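Local coordinates for maltose-binding protein MalE1 (Thermotoga maritima, PDB 6DTU) that binds maltotetraose between its two lobes and probably delivers malto-oligosaccharides to a membrane transporter as a periplasmic-type solute-binding protein, at residues A112-K117 / I241-A246; F163-Y168 / D250-V255; S216-G221 / K234-A239; A287-M292 / R305-E310; F95-K100 / M331-Q336. All blocks are in the same frame, centred on the assembly; numbering follows the deposited sequence. Where two conformers were deposited one is given.

Interaction 1: residues A112-K117 / I241-A246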
# COMPACT_ATOMS: atom_id res chain seq x y z
N ALA A 112 3.05 5.43 7.67
CA ALA A 112 3.27 6.46 8.68
C ALA A 112 4.09 5.85 9.80
O ALA A 112 4.41 4.65 9.80
CB ALA A 112 1.94 7.00 9.23
N LEU A 113 4.48 6.68 10.77
CA LEU A 113 5.11 6.15 11.96
C LEU A 113 4.02 5.61 12.88
O LEU A 113 3.10 6.34 13.26
CB LEU A 113 5.91 7.23 12.69
CG LEU A 113 6.69 6.80 13.92
CD1 LEU A 113 7.92 6.03 13.51
CD2 LEU A 113 7.07 8.07 14.68
N ILE A 114 4.09 4.32 13.17
CA ILE A 114 3.24 3.68 14.16
C ILE A 114 4.13 3.37 15.35
O ILE A 114 5.20 2.78 15.19
CB ILE A 114 2.60 2.40 13.62
CG1 ILE A 114 1.82 2.71 12.35
CG2 ILE A 114 1.67 1.78 14.67
CD1 ILE A 114 1.32 1.47 11.68
N TYR A 115 3.72 3.81 16.53
CA TYR A 115 4.60 3.68 17.68
C TYR A 115 3.87 3.12 18.89
O TYR A 115 2.67 3.34 19.08
CB TYR A 115 5.31 5.02 18.00
CG TYR A 115 4.33 6.14 18.35
CD1 TYR A 115 4.09 6.48 19.67
CD2 TYR A 115 3.63 6.83 17.35
CE1 TYR A 115 3.19 7.49 20.00
CE2 TYR A 115 2.73 7.85 17.66
CZ TYR A 115 2.52 8.17 19.00
OH TYR A 115 1.62 9.17 19.35
N ASN A 116 4.59 2.34 19.70
CA ASN A 116 4.06 1.73 20.91
C ASN A 116 4.26 2.70 22.08
O ASN A 116 5.40 2.96 22.48
CB ASN A 116 4.76 0.40 21.17
CG ASN A 116 4.18 -0.37 22.34
OD1 ASN A 116 3.66 0.20 23.29
ND2 ASN A 116 4.26 -1.70 22.27
N LYS A 117 3.15 3.19 22.65
CA LYS A 117 3.24 4.23 23.67
C LYS A 117 3.85 3.73 24.97
O LYS A 117 4.28 4.55 25.79
CB LYS A 117 1.86 4.84 23.93
CG LYS A 117 1.31 5.66 22.76
CD LYS A 117 -0.11 6.14 23.03
CE LYS A 117 -0.66 6.94 21.85
NZ LYS A 117 -2.10 7.30 22.05
N ILE A 241 -1.95 -3.67 21.84
CA ILE A 241 -0.90 -2.65 21.78
C ILE A 241 -1.52 -1.28 21.93
O ILE A 241 -2.49 -0.94 21.24
CB ILE A 241 -0.13 -2.75 20.45
CG1 ILE A 241 0.44 -4.15 20.27
CG2 ILE A 241 0.99 -1.69 20.37
CD1 ILE A 241 1.47 -4.51 21.33
N ASP A 242 -0.96 -0.47 22.83
CA ASP A 242 -1.34 0.93 22.98
C ASP A 242 -0.49 1.74 22.01
O ASP A 242 0.55 2.30 22.36
CB ASP A 242 -1.13 1.36 24.43
CG ASP A 242 -1.61 2.76 24.72
OD1 ASP A 242 -2.29 3.36 23.87
OD2 ASP A 242 -1.34 3.26 25.84
N TYR A 243 -0.95 1.80 20.76
CA TYR A 243 -0.19 2.42 19.68
C TYR A 243 -0.72 3.82 19.36
O TYR A 243 -1.88 4.16 19.63
CB TYR A 243 -0.28 1.56 18.41
CG TYR A 243 -1.69 1.56 17.87
CD1 TYR A 243 -2.09 2.47 16.92
CD2 TYR A 243 -2.63 0.67 18.37
CE1 TYR A 243 -3.40 2.51 16.47
CE2 TYR A 243 -3.92 0.68 17.92
CZ TYR A 243 -4.30 1.60 16.97
OH TYR A 243 -5.61 1.61 16.53
N GLY A 244 0.16 4.62 18.74
CA GLY A 244 -0.24 5.86 18.11
C GLY A 244 0.21 5.87 16.66
O GLY A 244 0.99 5.03 16.21
N VAL A 245 -0.35 6.82 15.90
CA VAL A 245 0.01 7.04 14.50
C VAL A 245 0.42 8.50 14.33
O VAL A 245 -0.28 9.41 14.78
CB VAL A 245 -1.15 6.70 13.55
CG1 VAL A 245 -0.72 6.91 12.09
CG2 VAL A 245 -1.65 5.27 13.78
N ALA A 246 1.56 8.72 13.68
CA ALA A 246 2.09 10.05 13.44
C ALA A 246 2.77 10.07 12.08
O ALA A 246 3.16 9.01 11.56
CB ALA A 246 3.11 10.42 14.52
O HOH W 1 0.79 10.55 17.48
O HOH W 2 1.28 -1.18 24.22
O HOH W 3 -3.51 5.79 24.65
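Tyr115 lays one face of its ring over the backbone of Gly244, the residue paired with it on the neighbouring strand. Gly244 CA sits 3.9 Å from the centroid of the Tyr115 ring and 25° off the ring normal, a CH-pi contact offset toward the rim. The ring reaches this place because CG stands between the backbone N and the carbonyl carbon (chi1 61°), which folds it across the partner strand; a beta carbon at Gly244 would collide with CZ of the ring. Tyr115 CE2 also touches Ala246 CB (4.1 Å), and Tyr115 OH lies 2.5 Å from a water that donates to Val245 O.

On the other face of the sheet, Ile114 turns CG2 to Tyr243 CB at 4.2 Å, while the Tyr243 hydroxyl bonds to Asp317 on helix 316-326. At the far end Lys117 and Asp242 cross at about a right angle: Lys117 NZ stays 4.3 Å from Asp242 OD1, beyond a salt bridge, and a water accepts weakly from the amine while donating to Asp242 OD1. Asn116 OD1 takes the N-H of Asp118 and a further water bond.

Five backbone hydrogen bonds fix the register. Tyr115 N to Gly244 O and Gly244 N to Tyr115 O form a closed pair, the second 2.8 Å long; Leu113 and Ala246 form another, and Lys117 N reaches Asp242 O. With strand directions 156° apart, this is an antiparallel pairing in which 243-246 forms an outermost strand of the four-stranded mixed sheet of one lobe of the solute-binding fold.

Interaction 2: residues F163-Y168 / D250-V255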
# COMPACT_ATOMS: atom_id res chain seq x y z
N PHE A 163 11.53 10.02 -1.96
CA PHE A 163 10.74 11.13 -2.46
C PHE A 163 10.92 12.38 -1.62
O PHE A 163 10.89 13.49 -2.16
CB PHE A 163 9.26 10.74 -2.51
CG PHE A 163 8.96 9.56 -3.42
CD1 PHE A 163 9.78 9.25 -4.49
CD2 PHE A 163 7.85 8.77 -3.18
CE1 PHE A 163 9.49 8.17 -5.30
CE2 PHE A 163 7.55 7.72 -3.98
CZ PHE A 163 8.37 7.40 -5.05
N GLY A 164 11.12 12.23 -0.31
CA GLY A 164 11.30 13.41 0.52
C GLY A 164 12.47 14.27 0.06
O GLY A 164 12.39 15.50 0.08
N TYR A 165 13.54 13.64 -0.40
CA TYR A 165 14.70 14.40 -0.83
C TYR A 165 14.65 14.79 -2.31
O TYR A 165 15.58 15.46 -2.78
CB TYR A 165 15.99 13.61 -0.52
CG TYR A 165 16.48 13.74 0.90
CD1 TYR A 165 16.90 14.97 1.40
CD2 TYR A 165 16.56 12.64 1.74
CE1 TYR A 165 17.36 15.10 2.70
CE2 TYR A 165 17.02 12.76 3.05
CZ TYR A 165 17.42 14.00 3.52
OH TYR A 165 17.88 14.16 4.80
N GLY A 166 13.61 14.41 -3.05
CA GLY A 166 13.48 14.84 -4.43
C GLY A 166 13.60 13.75 -5.47
O GLY A 166 13.61 14.07 -6.67
N GLY A 167 13.73 12.49 -5.08
CA GLY A 167 13.61 11.42 -6.04
C GLY A 167 12.20 11.33 -6.57
O GLY A 167 11.27 11.90 -6.01
N TYR A 168 12.04 10.64 -7.70
CA TYR A 168 10.70 10.43 -8.27
C TYR A 168 10.75 9.18 -9.14
O TYR A 168 11.82 8.75 -9.57
CB TYR A 168 10.19 11.65 -9.04
CG TYR A 168 11.10 12.13 -10.15
CD1 TYR A 168 11.05 11.54 -11.42
CD2 TYR A 168 12.00 13.16 -9.95
CE1 TYR A 168 11.89 11.98 -12.45
CE2 TYR A 168 12.83 13.60 -10.98
CZ TYR A 168 12.77 13.00 -12.21
OH TYR A 168 13.61 13.44 -13.21
N ASP A 250 10.46 14.12 10.09
CA ASP A 250 11.12 14.84 9.01
C ASP A 250 12.53 14.30 8.82
O ASP A 250 13.24 14.02 9.80
CB ASP A 250 11.21 16.33 9.32
CG ASP A 250 9.86 17.05 9.26
OD1 ASP A 250 8.93 16.61 8.54
OD2 ASP A 250 9.73 18.07 9.97
N LEU A 251 12.95 14.15 7.56
CA LEU A 251 14.26 13.58 7.28
C LEU A 251 15.37 14.48 7.78
O LEU A 251 16.42 14.02 8.24
CB LEU A 251 14.40 13.33 5.78
CG LEU A 251 13.17 12.67 5.16
CD1 LEU A 251 13.44 12.46 3.67
CD2 LEU A 251 12.87 11.36 5.88
N GLU A 252 15.16 15.78 7.64
CA GLU A 252 16.03 16.81 8.21
C GLU A 252 15.21 18.08 8.27
O GLU A 252 14.05 18.10 7.83
CB GLU A 252 17.31 16.99 7.37
CG GLU A 252 17.13 17.48 5.95
CD GLU A 252 18.46 17.71 5.24
OE1 GLU A 252 19.08 16.72 4.80
OE2 GLU A 252 18.88 18.88 5.13
N PRO A 253 15.72 19.14 8.92
CA PRO A 253 14.93 20.37 9.02
C PRO A 253 14.44 20.86 7.66
O PRO A 253 15.24 21.05 6.74
CB PRO A 253 15.91 21.35 9.67
CG PRO A 253 16.72 20.45 10.55
CD PRO A 253 16.98 19.26 9.69
N GLY A 254 13.12 21.02 7.53
CA GLY A 254 12.52 21.49 6.29
C GLY A 254 12.36 20.47 5.19
O GLY A 254 12.03 20.85 4.06
N VAL A 255 12.57 19.19 5.48
CA VAL A 255 12.44 18.14 4.48
C VAL A 255 11.52 17.05 5.02
O VAL A 255 12.00 16.15 5.73
CB VAL A 255 13.81 17.58 4.09
CG1 VAL A 255 13.65 16.47 3.05
CG2 VAL A 255 14.73 18.69 3.58
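Tyr165 OH donates to Glu252 OE1 at 2.8 Å, the one hydrogen bond that joins these two segments. It uses the anti lone pair of OE1, the one turned away from the other carboxylate oxygen. The acceptor lies near the plane of the phenol, at its edge, whereas the carboxylate plane stands 79° to the ring. Glu252 places its CG between its own backbone N and carbonyl carbon (chi1 63°), then runs on extended, which carries the carboxylate across the hydroxyl end of the tyrosine. OE1 has a second partner, the ammonium group of Lys191 on helix 187-201; that positive charge would be expected to stabilise the carboxylate as an anion.

Apolar contacts reach the ring from two residues. Val255 CG1 lies over one face, 4.3 Å from the centroid of the Tyr165 ring and 27° off its normal, a CH-pi contact. Leu251 CD1 comes obliquely to Tyr165 CE2 at 3.6 Å, and the same methyl touches Gly164 CA at 3.9 Å. A beta carbon on Gly164 would overlap Leu251 CD1, so the helix end can come this close only without a side chain there. Val255 CG1 also meets Gly164 O at 3.4 Å.

Backbone bonds shape both partners. Val255 N to Glu252 O closes a type II beta turn, with Gly254 at positive phi, and Leu251 N donates to Val255 O. On the other side, Gly166, at positive phi, is the first residue beyond helix 155-164. The contact therefore sets a Schellman-terminated helix end against a type II turn in the loop between strands 243-246 and 260-268.

Interaction 3: residues S216-G221 / K234-A239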
# COMPACT_ATOMS: atom_id res chain seq x y z
N SER A 216 5.16 -8.51 12.89
CA SER A 216 5.04 -9.44 14.00
C SER A 216 5.67 -8.90 15.28
O SER A 216 5.08 -9.02 16.35
CB SER A 216 5.63 -10.80 13.64
OG SER A 216 7.01 -10.71 13.39
N MET A 217 6.87 -8.33 15.20
CA MET A 217 7.45 -7.78 16.42
C MET A 217 6.60 -6.65 16.99
O MET A 217 6.40 -6.57 18.20
CB MET A 217 8.90 -7.36 16.20
CG MET A 217 9.81 -8.51 15.82
SD MET A 217 11.54 -8.07 15.86
CE MET A 217 11.78 -7.79 17.61
N PHE A 218 6.06 -5.79 16.13
CA PHE A 218 5.23 -4.72 16.67
C PHE A 218 3.96 -5.27 17.29
O PHE A 218 3.60 -4.90 18.41
CB PHE A 218 4.90 -3.66 15.62
CG PHE A 218 4.32 -2.42 16.22
CD1 PHE A 218 5.13 -1.42 16.72
CD2 PHE A 218 2.94 -2.28 16.33
CE1 PHE A 218 4.59 -0.27 17.31
CE2 PHE A 218 2.39 -1.14 16.91
CZ PHE A 218 3.23 -0.14 17.40
N ARG A 219 3.31 -6.21 16.61
CA ARG A 219 2.07 -6.76 17.14
C ARG A 219 2.30 -7.47 18.47
O ARG A 219 1.43 -7.45 19.34
CB ARG A 219 1.49 -7.72 16.11
CG ARG A 219 0.14 -8.31 16.46
CD ARG A 219 -0.28 -9.33 15.42
NE ARG A 219 0.59 -10.50 15.50
CZ ARG A 219 1.36 -10.96 14.52
NH1 ARG A 219 1.39 -10.39 13.33
NH2 ARG A 219 2.12 -12.03 14.75
N GLU A 220 3.47 -8.09 18.64
CA GLU A 220 3.77 -8.85 19.84
C GLU A 220 4.41 -8.02 20.95
O GLU A 220 4.86 -8.58 21.95
CB GLU A 220 4.59 -10.10 19.51
CG GLU A 220 3.91 -11.01 18.50
CD GLU A 220 4.75 -12.19 18.11
OE1 GLU A 220 5.97 -12.18 18.40
OE2 GLU A 220 4.20 -13.14 17.50
N GLY A 221 4.43 -6.70 20.80
CA GLY A 221 4.94 -5.83 21.85
C GLY A 221 6.44 -5.74 21.93
O GLY A 221 6.97 -5.31 22.97
N LYS A 234 -5.55 -2.83 12.93
CA LYS A 234 -6.55 -3.63 13.63
C LYS A 234 -5.91 -4.80 14.34
O LYS A 234 -6.24 -5.10 15.49
CB LYS A 234 -7.62 -4.15 12.66
CG LYS A 234 -8.73 -4.89 13.39
CD LYS A 234 -9.83 -5.35 12.45
CE LYS A 234 -11.07 -5.79 13.23
NZ LYS A 234 -10.80 -6.85 14.24
N ALA A 235 -4.93 -5.45 13.70
CA ALA A 235 -4.26 -6.56 14.36
C ALA A 235 -3.49 -6.09 15.59
O ALA A 235 -3.44 -6.79 16.62
CB ALA A 235 -3.33 -7.27 13.37
N TYR A 236 -2.90 -4.89 15.53
CA TYR A 236 -2.18 -4.39 16.70
C TYR A 236 -3.15 -4.07 17.83
O TYR A 236 -2.86 -4.34 19.01
CB TYR A 236 -1.34 -3.15 16.34
CG TYR A 236 -0.33 -3.31 15.23
CD1 TYR A 236 0.22 -4.55 14.91
CD2 TYR A 236 0.07 -2.21 14.50
CE1 TYR A 236 1.14 -4.67 13.88
CE2 TYR A 236 1.00 -2.31 13.48
CZ TYR A 236 1.53 -3.55 13.17
OH TYR A 236 2.43 -3.65 12.13
N LYS A 237 -4.30 -3.51 17.49
CA LYS A 237 -5.29 -3.17 18.51
C LYS A 237 -5.84 -4.43 19.16
O LYS A 237 -5.91 -4.52 20.39
CB LYS A 237 -6.40 -2.35 17.83
CG LYS A 237 -7.45 -1.76 18.75
CD LYS A 237 -8.59 -1.21 17.92
CE LYS A 237 -8.72 0.29 18.08
NZ LYS A 237 -9.30 0.65 19.41
N ASP A 238 -6.16 -5.46 18.36
CA ASP A 238 -6.67 -6.70 18.93
C ASP A 238 -5.64 -7.40 19.80
O ASP A 238 -5.99 -8.13 20.74
CB ASP A 238 -7.16 -7.62 17.81
CG ASP A 238 -8.38 -7.07 17.08
OD1 ASP A 238 -9.04 -6.13 17.60
OD2 ASP A 238 -8.69 -7.57 15.97
N ALA A 239 -4.36 -7.19 19.52
CA ALA A 239 -3.28 -7.75 20.32
C ALA A 239 -3.01 -6.96 21.58
O ALA A 239 -2.10 -7.32 22.35
CB ALA A 239 -1.98 -7.77 19.50
O HOH W 4 0.75 -8.17 21.90
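Two first torsions bring the rings of Phe218 and Tyr236 together: Phe218 holds CG opposite its backbone N (chi1 -168°), and Tyr236 holds CG opposite its carbonyl carbon (chi1 -57°). The result is an edge-to-face pair with centroids 4.6 Å apart and planes at 58°. Phe218 supplies the edge. Its CD2 stands over the centre of the Tyr236 ring, 3.4 Å from Tyr236 CD2, and both rings are buried. At the edge of the same tyrosine, near its plane, Arg219 CB approaches Tyr236 CD1 at 3.6 Å.

The pair joins the C-terminal ends of two helices, 211-219 and 233-238, which come before and after strand 223-228 and whose Phe218 and Tyr236 both rest on Ile226. The first ends in a Schellman motif with Gly221, at positive phi, as its C-prime residue; Phe218 continues onto Ile114 and Asn116 of strand 112-116. The Tyr236 hydroxyl is bonded to Asp215 and Asn228. An alanine in place of Tyr236 is likely to open a gap under the Phe218 edge and to leave Asp215 and Asn228 without their shared hydroxyl partner.

Toward the surface the contact becomes aliphatic and water-mediated. Arg219 CG lies 3.7 Å from Ala239 CB, and the methyl also meets Arg219 O at 3.4 Å. A water oxygen 2.7 Å from Arg219 O donates to that carbonyl. The same water donates to Ala239 O as well, so it links the ends of the two helices.

Interaction 4: residues A287-M292 / R305-E310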
# COMPACT_ATOMS: atom_id res chain seq x y z
N ALA A 287 -20.76 -1.10 -2.92
CA ALA A 287 -20.56 0.34 -2.97
C ALA A 287 -21.45 1.12 -2.02
O ALA A 287 -21.27 2.35 -1.92
CB ALA A 287 -20.78 0.86 -4.40
N LYS A 288 -22.39 0.49 -1.34
CA LYS A 288 -23.34 1.26 -0.54
C LYS A 288 -22.68 1.80 0.72
O LYS A 288 -21.65 1.30 1.19
CB LYS A 288 -24.56 0.42 -0.17
CG LYS A 288 -25.50 0.07 -1.31
CD LYS A 288 -26.45 -1.05 -0.92
CE LYS A 288 -27.15 -0.82 0.40
NZ LYS A 288 -28.62 -0.56 0.23
N LYS A 289 -23.29 2.86 1.27
CA LYS A 289 -22.73 3.52 2.45
C LYS A 289 -22.49 2.55 3.59
O LYS A 289 -21.38 2.46 4.12
CB LYS A 289 -23.62 4.70 2.88
CG LYS A 289 -23.08 5.38 4.13
CD LYS A 289 -23.88 6.63 4.53
CE LYS A 289 -25.32 6.31 4.82
NZ LYS A 289 -26.13 7.56 4.97
N GLU A 290 -23.54 1.84 4.01
CA GLU A 290 -23.37 0.92 5.13
C GLU A 290 -22.30 -0.12 4.85
O GLU A 290 -21.48 -0.43 5.72
CB GLU A 290 -24.69 0.23 5.44
CG GLU A 290 -25.59 1.03 6.34
CD GLU A 290 -26.62 0.14 6.98
OE1 GLU A 290 -26.22 -0.76 7.76
OE2 GLU A 290 -27.82 0.31 6.67
N THR A 291 -22.28 -0.66 3.64
CA THR A 291 -21.32 -1.72 3.35
C THR A 291 -19.90 -1.19 3.37
O THR A 291 -19.00 -1.85 3.89
CB THR A 291 -21.59 -2.36 2.01
OG1 THR A 291 -22.99 -2.60 1.91
CG2 THR A 291 -20.83 -3.66 1.93
N MET A 292 -19.70 0.03 2.83
CA MET A 292 -18.37 0.62 2.83
C MET A 292 -17.91 0.94 4.25
O MET A 292 -16.72 0.81 4.57
CB MET A 292 -18.37 1.86 1.94
CG MET A 292 -18.30 1.51 0.47
SD MET A 292 -16.61 1.04 0.07
CE MET A 292 -16.74 0.49 -1.64
N ARG A 305 -15.37 6.48 0.02
CA ARG A 305 -16.73 6.95 -0.16
C ARG A 305 -16.87 8.13 0.79
O ARG A 305 -16.57 8.01 1.98
CB ARG A 305 -17.71 5.84 0.22
CG ARG A 305 -19.15 6.25 -0.01
CD ARG A 305 -20.19 5.16 0.10
NE ARG A 305 -21.43 5.88 0.28
CZ ARG A 305 -22.51 5.79 -0.49
NH1 ARG A 305 -22.56 4.94 -1.52
NH2 ARG A 305 -23.53 6.56 -0.21
N LYS A 306 -17.29 9.29 0.25
CA LYS A 306 -17.19 10.55 0.99
C LYS A 306 -18.00 10.51 2.29
O LYS A 306 -17.51 10.92 3.35
CB LYS A 306 -17.66 11.70 0.10
CG LYS A 306 -17.72 13.08 0.74
CD LYS A 306 -18.29 14.14 -0.23
CE LYS A 306 -19.80 13.97 -0.35
NZ LYS A 306 -20.33 14.64 -1.55
N ASP A 307 -19.22 9.98 2.24
CA ASP A 307 -20.05 9.97 3.43
C ASP A 307 -19.59 8.97 4.49
O ASP A 307 -20.07 9.02 5.63
CB ASP A 307 -21.55 9.87 3.11
CG ASP A 307 -21.94 8.65 2.30
OD1 ASP A 307 -21.15 7.68 2.25
OD2 ASP A 307 -23.07 8.66 1.73
N VAL A 308 -18.75 8.01 4.12
CA VAL A 308 -18.13 7.12 5.08
C VAL A 308 -16.90 7.77 5.71
O VAL A 308 -16.70 7.69 6.93
CB VAL A 308 -17.82 5.76 4.42
CG1 VAL A 308 -17.05 4.88 5.39
CG2 VAL A 308 -19.15 5.12 3.97
N LEU A 309 -16.10 8.48 4.91
CA LEU A 309 -14.99 9.23 5.48
C LEU A 309 -15.49 10.20 6.53
O LEU A 309 -14.89 10.32 7.60
CB LEU A 309 -14.19 9.96 4.39
CG LEU A 309 -12.88 10.59 4.88
CD1 LEU A 309 -11.97 9.50 5.45
CD2 LEU A 309 -12.17 11.31 3.75
N GLU A 310 -16.64 10.84 6.27
CA GLU A 310 -17.22 11.75 7.24
C GLU A 310 -17.51 11.07 8.57
O GLU A 310 -17.41 11.71 9.63
CB GLU A 310 -18.49 12.38 6.67
CG GLU A 310 -19.20 13.29 7.65
CD GLU A 310 -18.47 14.62 7.83
OE1 GLU A 310 -17.67 14.97 6.94
OE2 GLU A 310 -18.71 15.30 8.84
O HOH W 5 -25.05 9.76 3.01
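The guanidinium group of Arg305 crosses to segment 287-292 through NH1, which donates to Ala287 O at 2.9 Å, and is held by Asp307 along its other edge. Arg305 NE meets Asp307 OD1 at 2.7 Å and NH2 meets OD2 at 2.9 Å, a side-on, two-nitrogen salt bridge. Both acceptors lie close to the guanidinium plane and the two N-H bonds are nearly straight (165° and 164°). The bond to Ala287 O is more bent, at 140°, with the carbonyl tilted out of that plane. NH1 is also in a salt bridge with Asp83, so two carboxylates would be expected to offset the charge of the group, and these bonds would restrict its rotation.

The flat group lies against the backbone opening helix 289-298: Lys289 N is over the centre of one face, and Lys289 CA is 3.5 Å from Arg305 NE. Arg305 and Lys288 are the N-cap residues of helices 306-312 and 289-298, so the contact sets the N-termini of two successive helices side by side; the chain between them runs through helix 289-298 and the short strand 302-303. Arg305 spans them because its chain runs extended from CG to NE.

Lys289 crosses Asp307 at about a right angle, with Lys289 CG 3.5 Å from Asp307 OD1. Its amine stops short of a salt bridge; a water bridges instead, accepting from NZ and donating to Asp307 OD2 at 2.6 Å. Beneath the charged layer, Val308 CG2 packs on Met292 CB at 3.9 Å and on Lys289 O. Met292 continues to Phe87 and to Ile104 and Tyr106 of strand 100-109, on the buried side of the helix pair.

Interaction 5: residues F95-K100 / M331-Q336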
# COMPACT_ATOMS: atom_id res chain seq x y z
N PHE A 95 -8.33 4.56 -10.00
CA PHE A 95 -8.76 3.30 -10.60
C PHE A 95 -9.22 3.45 -12.03
O PHE A 95 -9.87 2.54 -12.57
CB PHE A 95 -9.82 2.64 -9.73
CG PHE A 95 -9.22 1.76 -8.69
CD1 PHE A 95 -8.87 0.46 -9.00
CD2 PHE A 95 -8.98 2.24 -7.41
CE1 PHE A 95 -8.28 -0.36 -8.06
CE2 PHE A 95 -8.37 1.43 -6.44
CZ PHE A 95 -8.02 0.11 -6.78
N SER A 96 -8.88 4.55 -12.67
CA SER A 96 -9.25 4.82 -14.05
C SER A 96 -8.03 4.83 -14.96
O SER A 96 -6.93 5.20 -14.54
CB SER A 96 -9.97 6.16 -14.12
OG SER A 96 -11.20 6.08 -13.40
N TYR A 97 -8.23 4.40 -16.20
CA TYR A 97 -7.13 4.37 -17.16
C TYR A 97 -7.72 4.43 -18.57
O TYR A 97 -8.72 3.76 -18.86
CB TYR A 97 -6.29 3.10 -17.00
CG TYR A 97 -5.08 3.05 -17.91
CD1 TYR A 97 -3.87 3.64 -17.53
CD2 TYR A 97 -5.15 2.47 -19.17
CE1 TYR A 97 -2.77 3.61 -18.36
CE2 TYR A 97 -4.07 2.45 -20.00
CZ TYR A 97 -2.88 3.01 -19.61
OH TYR A 97 -1.82 2.98 -20.47
N GLY A 98 -7.09 5.24 -19.43
CA GLY A 98 -7.55 5.38 -20.81
C GLY A 98 -8.99 5.80 -20.96
O GLY A 98 -9.67 5.39 -21.91
N GLY A 99 -9.49 6.61 -20.03
CA GLY A 99 -10.84 7.13 -20.08
C GLY A 99 -11.92 6.29 -19.43
O GLY A 99 -13.08 6.70 -19.41
N LYS A 100 -11.59 5.12 -18.90
CA LYS A 100 -12.59 4.23 -18.33
C LYS A 100 -12.26 3.90 -16.88
O LYS A 100 -11.10 3.89 -16.48
CB LYS A 100 -12.66 2.92 -19.11
CG LYS A 100 -13.03 3.10 -20.59
CD LYS A 100 -13.06 1.78 -21.32
CE LYS A 100 -13.35 1.98 -22.80
NZ LYS A 100 -13.65 0.69 -23.48
N MET A 331 0.97 6.55 -6.07
CA MET A 331 1.64 5.59 -6.93
C MET A 331 1.14 5.79 -8.35
O MET A 331 -0.04 6.04 -8.56
CB MET A 331 1.34 4.14 -6.53
CG MET A 331 1.89 3.70 -5.21
SD MET A 331 1.66 1.94 -4.94
CE MET A 331 -0.09 1.83 -4.57
N PRO A 332 2.02 5.72 -9.35
CA PRO A 332 1.53 5.66 -10.73
C PRO A 332 0.69 4.42 -10.97
O PRO A 332 0.90 3.38 -10.36
CB PRO A 332 2.81 5.59 -11.56
CG PRO A 332 3.84 6.19 -10.71
CD PRO A 332 3.48 5.83 -9.29
N ASN A 333 -0.25 4.53 -11.90
CA ASN A 333 -0.99 3.35 -12.31
C ASN A 333 -0.69 2.96 -13.75
O ASN A 333 -1.33 2.05 -14.28
CB ASN A 333 -2.50 3.47 -12.05
CG ASN A 333 -3.25 4.32 -13.06
OD1 ASN A 333 -2.67 4.91 -13.98
ND2 ASN A 333 -4.56 4.38 -12.91
N VAL A 334 0.30 3.59 -14.37
CA VAL A 334 0.64 3.31 -15.77
C VAL A 334 1.18 1.90 -15.89
O VAL A 334 1.69 1.36 -14.90
CB VAL A 334 1.60 4.39 -16.31
CG1 VAL A 334 0.91 5.73 -16.27
CG2 VAL A 334 2.91 4.40 -15.52
N PRO A 335 1.08 1.24 -17.05
CA PRO A 335 1.59 -0.14 -17.15
C PRO A 335 3.06 -0.26 -16.81
O PRO A 335 3.49 -1.32 -16.35
CB PRO A 335 1.35 -0.53 -18.62
CG PRO A 335 0.30 0.41 -19.08
CD PRO A 335 0.44 1.68 -18.30
N GLN A 336 3.82 0.81 -17.03
CA GLN A 336 5.26 0.82 -16.80
C GLN A 336 5.65 0.73 -15.33
O GLN A 336 6.83 0.56 -15.03
CB GLN A 336 5.89 2.06 -17.45
CG GLN A 336 5.84 2.07 -18.98
CD GLN A 336 4.54 2.61 -19.54
OE1 GLN A 336 3.66 3.08 -18.80
NE2 GLN A 336 4.39 2.53 -20.85
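Tyr97 reaches across to Asn333 and Pro335, and its ring is best followed outward from CB. With CG opposite the backbone N (chi1 -176°), CB directs the ring toward segment 331-336. Tyr97 CD1 comes first, 4.0 Å from Asn333 OD1, which lies at the ring edge in its plane; the amide and ring planes stand 64° apart. Next, Tyr97 CE1 reaches Pro335 CD at 3.7 Å, and CZ lies nearly as close to the same carbon. At the tip, Tyr97 OH is 3.4 Å from Pro335 CD and also near Pro335 CG; the two side chains cross at about a right angle.

Asn333 contributes the hydrogen bond between the segments. Its ND2 donates to Ser96 O at 3.0 Å with an N-H...O angle of 149°; the acceptor lies in the amide plane, but the donor stands above the carbonyl plane of Ser96. ND2 also bonds to Ala94 O, so two backbone carbonyls share the amide nitrogen and would restrict its rotation. A leucine in place of Asn333 would probably leave the carbonyls of Ser96 and Ala94 without this amide donor and loosen the loop's hold on strand 96-97.

Gly98 and Gly99, both at positive phi, form the type I' turn from Tyr97 to Lys100, the tight connection of a beta hairpin between strands 96-97 and 100-109. The contact thus ties that hairpin to the loop after strand 329-330, which carries Met331 into the maltotetraose pocket.

How the interactions relate
Interactions 1 and 3 form one continuous unit, with centres 11 Å apart: Ile241 N lies 3.0 Å from Tyr236 O, a probable hydrogen bond, and Phe218 CE1 packs 3.5 Å from Asn116 N, so Phe218, one ring of the pair, packs on the strand pair. Interaction 2 resumes the chain a few residues after 241-246, yet its centre is 22 Å from that of interaction 1. Interactions 4 and 5 touch none of the others; interaction 5 lies on the opposite side of the chain's centre from interaction 1, 33 Å between centres. Closest to the sugar is interaction 5, whose Met331 touches two glucose units; the side chains of Tyr236 and Ile114 are about 9 Å and 11 Å from glucose.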